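Local coordinates for carboxysome shell vertex protein CcmL (Gloeobacter violaceus, PDB 4JW0) that probably forms the pentameric vertices of the carboxysome shell, the polyhedral compartment in which RuBisCO is sequestered, at residues V22-Q28 and Q39-D45. Sequence-based numbering, arbitrary orientation.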
# COMPACT_ATOMS: atom_id res chain seq x y z
N VAL A 22 -19.46 11.52 -7.48
CA VAL A 22 -18.38 10.65 -7.93
C VAL A 22 -18.93 9.40 -8.61
O VAL A 22 -19.77 8.71 -8.05
CB VAL A 22 -17.49 10.24 -6.75
CG1 VAL A 22 -16.35 9.35 -7.23
CG2 VAL A 22 -16.96 11.47 -6.04
N LYS A 23 -18.46 9.13 -9.82
CA LYS A 23 -18.82 7.91 -10.51
C LYS A 23 -17.83 6.81 -10.17
O LYS A 23 -16.61 7.00 -10.23
CB LYS A 23 -18.84 8.14 -12.02
CG LYS A 23 -19.37 6.95 -12.81
CD LYS A 23 -19.43 7.25 -14.30
CE LYS A 23 -19.90 6.03 -15.09
NZ LYS A 23 -21.07 5.39 -14.43
N PHE A 24 -18.35 5.65 -9.78
CA PHE A 24 -17.51 4.52 -9.38
C PHE A 24 -17.49 3.47 -10.47
O PHE A 24 -18.53 2.92 -10.82
CB PHE A 24 -18.04 3.89 -8.09
CG PHE A 24 -18.13 4.84 -6.92
CD1 PHE A 24 -16.98 5.40 -6.37
CD2 PHE A 24 -19.36 5.15 -6.36
CE1 PHE A 24 -17.06 6.25 -5.29
CE2 PHE A 24 -19.44 6.00 -5.28
CZ PHE A 24 -18.29 6.56 -4.75
N LEU A 25 -16.30 3.18 -11.00
CA LEU A 25 -16.16 2.13 -12.00
C LEU A 25 -15.53 0.88 -11.40
O LEU A 25 -14.54 0.96 -10.69
CB LEU A 25 -15.29 2.59 -13.17
CG LEU A 25 -15.87 3.62 -14.14
CD1 LEU A 25 -14.88 3.84 -15.27
CD2 LEU A 25 -17.21 3.17 -14.67
N LEU A 26 -16.11 -0.27 -11.71
CA LEU A 26 -15.50 -1.54 -11.38
C LEU A 26 -14.47 -1.89 -12.44
O LEU A 26 -14.80 -2.05 -13.62
CB LEU A 26 -16.57 -2.63 -11.31
CG LEU A 26 -16.07 -4.06 -11.15
CD1 LEU A 26 -15.47 -4.24 -9.77
CD2 LEU A 26 -17.20 -5.05 -11.39
N LEU A 27 -13.21 -2.00 -12.02
CA LEU A 27 -12.11 -2.29 -12.93
C LEU A 27 -11.57 -3.69 -12.66
O LEU A 27 -11.33 -4.06 -11.51
CB LEU A 27 -10.96 -1.30 -12.73
CG LEU A 27 -11.25 0.20 -12.84
CD1 LEU A 27 -9.96 0.98 -12.66
CD2 LEU A 27 -11.90 0.54 -14.17
N GLN A 28 -11.36 -4.45 -13.73
CA GLN A 28 -10.67 -5.73 -13.62
C GLN A 28 -9.21 -5.55 -13.97
O GLN A 28 -8.88 -4.98 -15.01
CB GLN A 28 -11.31 -6.76 -14.55
CG GLN A 28 -10.59 -8.10 -14.53
CD GLN A 28 -11.30 -9.15 -15.35
OE1 GLN A 28 -12.03 -8.84 -16.30
NE2 GLN A 28 -11.10 -10.41 -15.00
N GLN A 39 -8.40 -10.29 -9.94
CA GLN A 39 -8.41 -9.10 -9.08
C GLN A 39 -9.20 -7.92 -9.67
O GLN A 39 -9.26 -7.74 -10.88
CB GLN A 39 -6.97 -8.66 -8.81
CG GLN A 39 -6.21 -9.57 -7.86
CD GLN A 39 -5.88 -10.92 -8.46
OE1 GLN A 39 -5.55 -11.03 -9.64
NE2 GLN A 39 -5.96 -11.97 -7.64
N TYR A 40 -9.77 -7.10 -8.79
CA TYR A 40 -10.51 -5.91 -9.21
C TYR A 40 -10.22 -4.72 -8.29
O TYR A 40 -9.68 -4.87 -7.19
CB TYR A 40 -12.02 -6.20 -9.20
CG TYR A 40 -12.60 -6.17 -7.81
CD1 TYR A 40 -12.61 -7.31 -7.02
CD2 TYR A 40 -13.11 -4.99 -7.28
CE1 TYR A 40 -13.12 -7.28 -5.74
CE2 TYR A 40 -13.63 -4.96 -6.00
CZ TYR A 40 -13.63 -6.11 -5.23
OH TYR A 40 -14.13 -6.08 -3.95
N GLU A 41 -10.57 -3.54 -8.77
CA GLU A 41 -10.53 -2.32 -7.97
C GLU A 41 -11.70 -1.47 -8.40
O GLU A 41 -12.06 -1.45 -9.58
CB GLU A 41 -9.22 -1.55 -8.21
CG GLU A 41 -9.01 -0.36 -7.27
CD GLU A 41 -8.44 -0.76 -5.91
OE1 GLU A 41 -7.81 -1.83 -5.81
OE2 GLU A 41 -8.63 -0.01 -4.92
N VAL A 42 -12.33 -0.78 -7.45
CA VAL A 42 -13.35 0.21 -7.78
C VAL A 42 -12.69 1.59 -7.74
O VAL A 42 -12.11 1.98 -6.73
CB VAL A 42 -14.56 0.15 -6.83
CG1 VAL A 42 -15.59 1.19 -7.23
CG2 VAL A 42 -15.18 -1.24 -6.84
N ALA A 43 -12.78 2.31 -8.85
CA ALA A 43 -12.07 3.57 -8.99
C ALA A 43 -13.02 4.72 -9.33
O ALA A 43 -14.01 4.54 -10.03
CB ALA A 43 -10.99 3.45 -10.05
N ALA A 44 -12.69 5.90 -8.83
CA ALA A 44 -13.39 7.11 -9.22
C ALA A 44 -13.02 7.45 -10.66
O ALA A 44 -11.84 7.41 -11.04
CB ALA A 44 -13.02 8.26 -8.31
N ASP A 45 -14.02 7.79 -11.46
CA ASP A 45 -13.80 8.08 -12.87
C ASP A 45 -14.28 9.48 -13.24
O ASP A 45 -15.48 9.71 -13.40
CB ASP A 45 -14.50 7.07 -13.77
CG ASP A 45 -14.27 7.35 -15.25
OD1 ASP A 45 -13.22 7.94 -15.59
OD2 ASP A 45 -15.14 6.99 -16.08
O HOH W 1 -16.40 10.81 -10.98
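The carbonyl oxygen of A43 takes the amide of L25 in an almost straight hydrogen bond, L25 N to A43 O 2.8 Å at 175°, and the CA-H of F24 also points at this oxygen. A43 N returns a bond to L25 O, L27 and E41 form a second mutual pair, and D45 N closes the series on K23 O, making an antiparallel pairing. Just past it a water bridges K23 N and D45 O.

On the face bearing L25, L27, E41 and A43, small and large residues complement each other: A43 CB, its single methyl, lies 3.7 Å from L27 CD1. L25 CG, anti to its carbonyl carbon (chi1 -72°), sends CD1 slantwise against the D45 carboxylate, 3.3 Å from OD2. D45 itself suits a turn, since OD1 receives the amides of V47 and G48 and OD2 that of A49. An alanine in place of L25 would probably leave a gap beside the D45 carboxylate, which would lose the apolar branch packed against it.

The other face carries F24, L26, Q28, Y40, V42 and A44. The slim A44 methyl meets V22 CG1, while the branched, apolar V42 suits this buried face, its CG1 3.7 Å from F24 CB. L26 CD1, equally apolar, approaches the Y40 ring obliquely, 3.5 Å from CD2. With chi1 at 78°, the Y40 ring leaves the pairing, and tyrosine suits the subunit boundary because its hydroxyl hydrogen-bonds to backbone atoms of I3 and I30 of a second subunit; from the opposite face, the E41 carboxylate uses OE1 for a salt bridge with R59 and OE2 for a hydrogen bond with M1 N of that subunit.

Within the OB fold, strand 24-30 is flanked by strands 39-44 and 2-11; L27 packs across the interior on strand 54-59, A43 reaches strand 76-81, and V42 makes backbone hydrogen bonds to the second subunit of the pentamer.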